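Local atomic coordinates of putative oxidoreductase (Salmonella enterica subsp. enterica serovar Typhimurium, PDB entry 3NX4), a protein that probably reduces acryloyl-CoA with NADPH as a medium-chain dehydrogenase/reductase that holds NADP in a Rossmann-type domain. Residues Leu224-Val227 against Leu228-Asn232; Pro249-Val252 against Met253-Ile256; Glu288-Tyr291 against Ala292-Thr296. One frame throughout, in Å; residues are numbered along the deposited sequence.

Contact 1 (Leu224-Val227 against Leu228-Asn232); sequences LAKV and LAQMN
Leu224 and Leu228 lie one turn apart at the end of helix 221-229, and the backbone bonds here record how that helix stops. Leu228 N donates to Leu224 O at 2.9 Å with a nearly straight N-H (166°), and Ala229 N to Ala225 O at 3.2 Å, both in the i to i+4 pattern. The next amide shortens the step: Gln230 N donates to Val227 O at 3.0 Å, reaching the oxygen from above the carbonyl plane instead of along a lone pair.

Apolar packing follows the same spacing. Leu224 CD1 rests 4.1 Å from Leu228 CG. Selenomethionine Met231, bent at chi2 and chi3, doubles back on Val227, so that its SE lies 3.8 Å from Val227 CG1; a chi1 of 168° turns that methyl to the carbonyl side of Val227, where the selenium sits.

Among the polar side chains, the extended Lys226 runs past the Gln230 amide, CE to NE2 3.6 Å. Their hydrogen bonds go to different partners: Lys226 NZ to Glu200 O and Glu203 O, Gln230 OE1 to Trp212 NE1. The buried leucines pack on strand 235-239 while Val227 packs on strand 212-217, the position of the linking helix in a beta-alpha-beta crossover of a Rossmann fold.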
loop_
_atom_site.group_PDB
_atom_site.type_symbol
_atom_site.label_atom_id
_atom_site.label_comp_id
_atom_site.label_asym_id
_atom_site.label_seq_id
_atom_site.Cartn_x
_atom_site.Cartn_y
_atom_site.Cartn_z
ATOM N N LEU A 224 6.697 -8.739 8.284
ATOM C CA LEU A 224 5.811 -7.881 7.519
ATOM C C LEU A 224 4.916 -8.720 6.632
ATOM O O LEU A 224 3.735 -8.447 6.511
ATOM C CB LEU A 224 6.607 -6.892 6.682
ATOM C CG LEU A 224 5.829 -6.046 5.681
ATOM C CD1 LEU A 224 4.687 -5.333 6.357
ATOM C CD2 LEU A 224 6.751 -5.071 4.988
ATOM N N ALA A 225 5.486 -9.755 6.022
ATOM C CA ALA A 225 4.702 -10.623 5.150
ATOM C C ALA A 225 3.546 -11.268 5.909
ATOM O O ALA A 225 2.434 -11.347 5.400
ATOM C CB ALA A 225 5.582 -11.680 4.519
ATOM N N LYS A 226 3.802 -11.716 7.136
ATOM C CA LYS A 226 2.745 -12.367 7.907
ATOM C C LYS A 226 1.723 -11.365 8.432
ATOM O O LYS A 226 0.524 -11.637 8.444
ATOM C CB LYS A 226 3.309 -13.195 9.061
ATOM C CG LYS A 226 2.217 -14.011 9.748
ATOM C CD LYS A 226 2.743 -15.307 10.329
ATOM C CE LYS A 226 1.632 -16.059 11.034
ATOM N NZ LYS A 226 2.173 -17.140 11.878
ATOM N N VAL A 227 2.202 -10.212 8.882
ATOM C CA VAL A 227 1.299 -9.118 9.245
ATOM C C VAL A 227 0.354 -8.786 8.089
ATOM O O VAL A 227 -0.850 -8.638 8.294
ATOM C CB VAL A 227 2.069 -7.878 9.734
ATOM C CG1 VAL A 227 1.146 -6.662 9.836
ATOM C CG2 VAL A 227 2.720 -8.181 11.111
ATOM N N LEU A 228 0.886 -8.686 6.875
ATOM C CA LEU A 228 0.014 -8.471 5.714
ATOM C C LEU A 228 -1.046 -9.560 5.574
ATOM O O LEU A 228 -2.192 -9.256 5.255
ATOM C CB LEU A 228 0.813 -8.362 4.415
ATOM C CG LEU A 228 1.621 -7.077 4.238
ATOM C CD1 LEU A 228 2.654 -7.278 3.142
ATOM C CD2 LEU A 228 0.700 -5.908 3.927
ATOM N N ALA A 229 -0.668 -10.815 5.812
ATOM C CA ALA A 229 -1.598 -11.947 5.694
ATOM C C ALA A 229 -2.683 -11.955 6.780
ATOM O O ALA A 229 -3.709 -12.641 6.646
ATOM C CB ALA A 229 -0.824 -13.291 5.690
ATOM N N GLN A 230 -2.449 -11.181 7.839
ATOM C CA GLN A 230 -3.333 -11.105 9.001
ATOM C C GLN A 230 -4.192 -9.837 9.060
ATOM O O GLN A 230 -4.883 -9.600 10.057
ATOM C CB GLN A 230 -2.488 -11.139 10.286
ATOM C CG GLN A 230 -1.818 -12.495 10.571
ATOM C CD GLN A 230 -0.860 -12.438 11.756
ATOM O OE1 GLN A 230 -0.359 -11.376 12.114
ATOM N NE2 GLN A 230 -0.598 -13.597 12.363
HETATM N N MSE A 231 -4.116 -8.995 8.036
HETATM C CA MSE A 231 -4.868 -7.732 8.058
HETATM C C MSE A 231 -6.371 -7.942 7.869
HETATM O O MSE A 231 -6.804 -8.761 7.041
HETATM C CB MSE A 231 -4.356 -6.763 6.980
HETATM C CG MSE A 231 -2.882 -6.399 7.117
HETATM SE SE MSE A 231 -2.407 -5.673 8.886
HETATM C CE MSE A 231 -3.679 -4.200 9.001
ATOM N N ASN A 232 -7.164 -7.187 8.623
ATOM C CA ASN A 232 -8.596 -7.137 8.375
ATOM C C ASN A 232 -8.852 -6.642 6.949
ATOM O O ASN A 232 -8.048 -5.909 6.380
ATOM C CB ASN A 232 -9.280 -6.152 9.326
ATOM C CG ASN A 232 -9.321 -6.630 10.767
ATOM O OD1 ASN A 232 -9.048 -7.792 11.073
ATOM N ND2 ASN A 232 -9.703 -5.729 11.659
#

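Contact 2 (Pro249-Val252 against Met253-Ile256); sequences PTTV and MPFI
Val252 O is gripped by two amides of the helix that starts just after it. Ile256 N gives the stronger bond, donating to Val252 O at 2.9 Å with an N-H angle of 158°. Phe255 N comes to 3.0 Å from Val252 O, but its N-H points well to one side (121°) and that bond is weak. Pro254, between the strand and these two donors, has no N-H to offer; its ring instead brings CD to 3.3 Å from Thr251 O.

One residue earlier, Thr251 OG1 accepts from Met253 N at 3.2 Å, a capping bond that closes an ST turn. A chi1 of 76° sets OG1 between the backbone N and the carbonyl carbon of Thr251, facing the incoming amide, and Met253 CG passes Thr251 OG1 at 3.5 Å. The selenomethionine beyond that carbon is poorly ordered and lies near Pro206 and Leu207.

This strand-to-helix turn stands at the dimer interface. Strand 247-251 comes after strand 235-239 of the parallel Rossmann sheet but is not one of that sheet's strands; through Thr250 and Thr251 it pairs in antiparallel fashion with a strand of the second subunit, giving a beta sheet that spans the two copies. The Phe255 ring turns its edge to the strand end, with Thr251 O near the ring plane and 3.6 Å from CD2, while the ring also packs on Leu262 of the second subunit.

Across the first helical turn, Val252 CG2 and Ile256 CD1 approach to 3.9 Å. Val252 leans on Leu224 of the second subunit and Ile256 on its Cys240, and Ile256 also touches an NADP that is not bound to its own chain.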
loop_
_atom_site.group_PDB
_atom_site.type_symbol
_atom_site.label_atom_id
_atom_site.label_comp_id
_atom_site.label_asym_id
_atom_site.label_seq_id
_atom_site.Cartn_x
_atom_site.Cartn_y
_atom_site.Cartn_z
ATOM N N PRO A 249 8.821 -10.943 0.997
ATOM C CA PRO A 249 8.310 -12.171 0.383
ATOM C C PRO A 249 6.836 -12.362 0.681
ATOM O O PRO A 249 6.465 -13.120 1.567
ATOM C CB PRO A 249 9.113 -13.256 1.090
ATOM C CG PRO A 249 9.380 -12.694 2.428
ATOM C CD PRO A 249 9.557 -11.217 2.241
ATOM N N THR A 250 6.006 -11.668 -0.084
ATOM C CA THR A 250 4.566 -11.694 0.102
ATOM C C THR A 250 3.830 -12.105 -1.168
ATOM O O THR A 250 4.438 -12.512 -2.150
ATOM C CB THR A 250 4.046 -10.326 0.607
ATOM O OG1 THR A 250 2.646 -10.409 0.877
ATOM C CG2 THR A 250 4.299 -9.243 -0.418
ATOM N N THR A 251 2.508 -12.034 -1.115
ATOM C CA THR A 251 1.662 -12.357 -2.247
ATOM C C THR A 251 0.675 -11.220 -2.444
ATOM O O THR A 251 0.493 -10.382 -1.568
ATOM C CB THR A 251 0.884 -13.661 -2.052
ATOM O OG1 THR A 251 -0.212 -13.439 -1.161
ATOM C CG2 THR A 251 1.786 -14.751 -1.497
ATOM N N VAL A 252 0.061 -11.174 -3.612
ATOM C CA VAL A 252 -0.914 -10.147 -3.911
ATOM C C VAL A 252 -2.240 -10.398 -3.196
ATOM O O VAL A 252 -3.122 -9.550 -3.225
ATOM C CB VAL A 252 -1.178 -10.052 -5.424
ATOM C CG1 VAL A 252 0.101 -9.743 -6.171
ATOM C CG2 VAL A 252 -1.796 -11.335 -5.933
HETATM N N MSE A 253 -2.396 -11.570 -2.588
HETATM C CA MSE A 253 -3.694 -11.956 -2.023
HETATM C C MSE A 253 -4.310 -10.983 -0.988
HETATM O O MSE A 253 -5.504 -10.691 -1.063
HETATM C CB MSE A 253 -3.679 -13.389 -1.492
HETATM C CG MSE A 253 -3.242 -14.421 -2.518
HETATM SE SE MSE A 253 -4.381 -14.348 -4.120
HETATM C CE MSE A 253 -5.494 -15.908 -3.759
ATOM N N PRO A 254 -3.517 -10.498 -0.015
ATOM C CA PRO A 254 -4.149 -9.571 0.934
ATOM C C PRO A 254 -4.621 -8.304 0.215
ATOM O O PRO A 254 -5.610 -7.683 0.597
ATOM C CB PRO A 254 -3.010 -9.219 1.906
ATOM C CG PRO A 254 -2.058 -10.377 1.820
ATOM C CD PRO A 254 -2.137 -10.845 0.376
ATOM N N PHE A 255 -3.910 -7.936 -0.836
ATOM C CA PHE A 255 -4.248 -6.724 -1.572
ATOM C C PHE A 255 -5.494 -6.894 -2.414
ATOM O O PHE A 255 -6.414 -6.078 -2.335
ATOM C CB PHE A 255 -3.053 -6.283 -2.408
ATOM C CG PHE A 255 -1.825 -6.074 -1.580
ATOM C CD1 PHE A 255 -1.638 -4.879 -0.888
ATOM C CD2 PHE A 255 -0.895 -7.081 -1.437
ATOM C CE1 PHE A 255 -0.515 -4.685 -0.084
ATOM C CE2 PHE A 255 0.236 -6.898 -0.637
ATOM C CZ PHE A 255 0.419 -5.697 0.040
ATOM N N ILE A 256 -5.551 -7.975 -3.189
ATOM C CA ILE A 256 -6.620 -8.106 -4.168
ATOM C C ILE A 256 -7.848 -8.822 -3.636
ATOM O O ILE A 256 -8.913 -8.758 -4.254
ATOM C CB ILE A 256 -6.132 -8.786 -5.458
ATOM C CG1 ILE A 256 -5.950 -10.287 -5.235
ATOM C CG2 ILE A 256 -4.848 -8.123 -5.938
ATOM C CD1 ILE A 256 -5.604 -11.056 -6.513
#

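Contact 3 (Glu288-Tyr291 against Ala292-Thr296); sequences ESFY and AQAAT
Phe290 and Ala294 meet one helical turn apart, the methyl of Ala294 lying over one face of the phenyl ring. This is a CH-pi contact: Ala294 CB is 4.0 Å from the centroid of the Phe290 ring and 24° off its normal, displaced toward the rim, with Phe290 CE1 3.7 Å from the methyl. The setting is the short helix 288-294, which runs straight into strand 295-299 of the mixed sheet that also holds strands 30-39 and 64-72 of the GroES-like region. With CG anti to the backbone N (chi1 168°), Phe290 brings that ring face against the methyl.

Backbone bonds hold that spacing: Ala294 N to Phe290 O at 2.9 Å and Gln293 N to Ser289 O at 3.1 Å. On the more exposed side a water joins the same turn a second time, 2.7 Å from Ser289 OG and donating to Gln293 OE1.

Further out, the Phe290 ring is backed by Thr162 and Ala165 of helix 158-169 and by Leu190 of helix 184-190, the latter helix also meeting Gln293 and Ala294. Tyr291 packs on another neighbour, helix 118-140, against Ile123 and Ile124. Ala295 is the first residue to leave helical angles; its N makes a weak bond to Tyr291 O at 3.5 Å, and its CB lies 3.3 Å from that same oxygen.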
loop_
_atom_site.group_PDB
_atom_site.type_symbol
_atom_site.label_atom_id
_atom_site.label_comp_id
_atom_site.label_asym_id
_atom_site.label_seq_id
_atom_site.Cartn_x
_atom_site.Cartn_y
_atom_site.Cartn_z
ATOM N N GLU A 288 4.063 13.212 28.759
ATOM C CA GLU A 288 5.309 13.560 29.432
ATOM C C GLU A 288 6.048 12.313 29.909
ATOM O O GLU A 288 7.279 12.242 29.863
ATOM C CB GLU A 288 5.024 14.474 30.630
ATOM C CG GLU A 288 6.116 14.473 31.690
ATOM C CD GLU A 288 7.463 14.925 31.152
ATOM O OE1 GLU A 288 7.517 15.996 30.505
ATOM O OE2 GLU A 288 8.465 14.206 31.371
ATOM N N SER A 289 5.286 11.325 30.364
ATOM C CA SER A 289 5.868 10.101 30.880
ATOM C C SER A 289 6.732 9.385 29.842
ATOM O O SER A 289 7.647 8.646 30.201
ATOM C CB SER A 289 4.767 9.164 31.384
ATOM O OG SER A 289 3.969 8.700 30.313
ATOM N N PHE A 290 6.438 9.589 28.558
ATOM C CA PHE A 290 7.149 8.869 27.504
ATOM C C PHE A 290 8.636 9.218 27.482
ATOM O O PHE A 290 9.493 8.343 27.360
ATOM C CB PHE A 290 6.547 9.169 26.121
ATOM C CG PHE A 290 7.400 8.693 24.989
ATOM C CD1 PHE A 290 7.367 7.363 24.593
ATOM C CD2 PHE A 290 8.252 9.566 24.329
ATOM C CE1 PHE A 290 8.165 6.915 23.555
ATOM C CE2 PHE A 290 9.051 9.124 23.296
ATOM C CZ PHE A 290 9.006 7.796 22.907
ATOM N N TYR A 291 8.929 10.507 27.580
ATOM C CA TYR A 291 10.300 11.001 27.484
ATOM C C TYR A 291 11.184 10.396 28.587
ATOM O O TYR A 291 12.331 10.016 28.349
ATOM C CB TYR A 291 10.311 12.533 27.543
ATOM C CG TYR A 291 9.459 13.182 26.464
ATOM C CD1 TYR A 291 9.929 13.308 25.165
ATOM C CD2 TYR A 291 8.184 13.664 26.748
ATOM C CE1 TYR A 291 9.151 13.895 24.175
ATOM C CE2 TYR A 291 7.400 14.260 25.769
ATOM C CZ TYR A 291 7.884 14.370 24.479
ATOM O OH TYR A 291 7.111 14.968 23.487
ATOM N N ALA A 292 10.634 10.293 29.789
ATOM C CA ALA A 292 11.328 9.628 30.889
ATOM C C ALA A 292 11.500 8.109 30.681
ATOM O O ALA A 292 12.575 7.562 30.919
ATOM C CB ALA A 292 10.609 9.914 32.201
ATOM N N GLN A 293 10.450 7.424 30.235
ATOM C CA GLN A 293 10.507 5.963 30.084
ATOM C C GLN A 293 11.420 5.479 28.953
ATOM O O GLN A 293 12.079 4.450 29.076
ATOM C CB GLN A 293 9.103 5.388 29.836
ATOM C CG GLN A 293 8.155 5.500 31.014
ATOM C CD GLN A 293 6.758 4.999 30.675
ATOM O OE1 GLN A 293 6.419 4.816 29.509
ATOM N NE2 GLN A 293 5.940 4.782 31.696
ATOM N N ALA A 294 11.423 6.200 27.838
ATOM C CA ALA A 294 12.040 5.707 26.609
ATOM C C ALA A 294 13.512 6.074 26.458
ATOM O O ALA A 294 14.266 5.396 25.764
ATOM C CB ALA A 294 11.266 6.220 25.407
ATOM N N ALA A 295 13.919 7.165 27.088
ATOM C CA ALA A 295 15.233 7.722 26.810
ATOM C C ALA A 295 16.367 7.121 27.643
ATOM O O ALA A 295 16.224 6.887 28.840
ATOM C CB ALA A 295 15.205 9.229 26.984
ATOM N N THR A 296 17.496 6.882 26.989
ATOM C CA THR A 296 18.752 6.670 27.684
ATOM C C THR A 296 19.733 7.727 27.200
ATOM O O THR A 296 20.024 7.808 26.003
ATOM C CB THR A 296 19.328 5.276 27.418
ATOM O OG1 THR A 296 18.390 4.294 27.851
ATOM C CG2 THR A 296 20.632 5.084 28.176
HETATM O O HOH W 1 4.833 6.756 28.587
#

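In the fold
Contacts 1 and 2 are neighbours, their centres 9 Å apart. They meet through Leu228, whose CD2 lies 3.9 Å from Phe255 CZ and whose O lies 3.4 Å from Pro254 CB, so the turn of contact 2 is seated on the helix of contact 1. Contact 3 stands apart, its centre about 30 Å from that of contact 1 and about 37 Å from that of contact 2. Ile256 in contact 2 has its side chain about 4 Å from an NADP not bound to its own chain, whereas the side chains of Leu224 in contact 1 and Phe290 in contact 3 are each about 10 Å from a bound NADP.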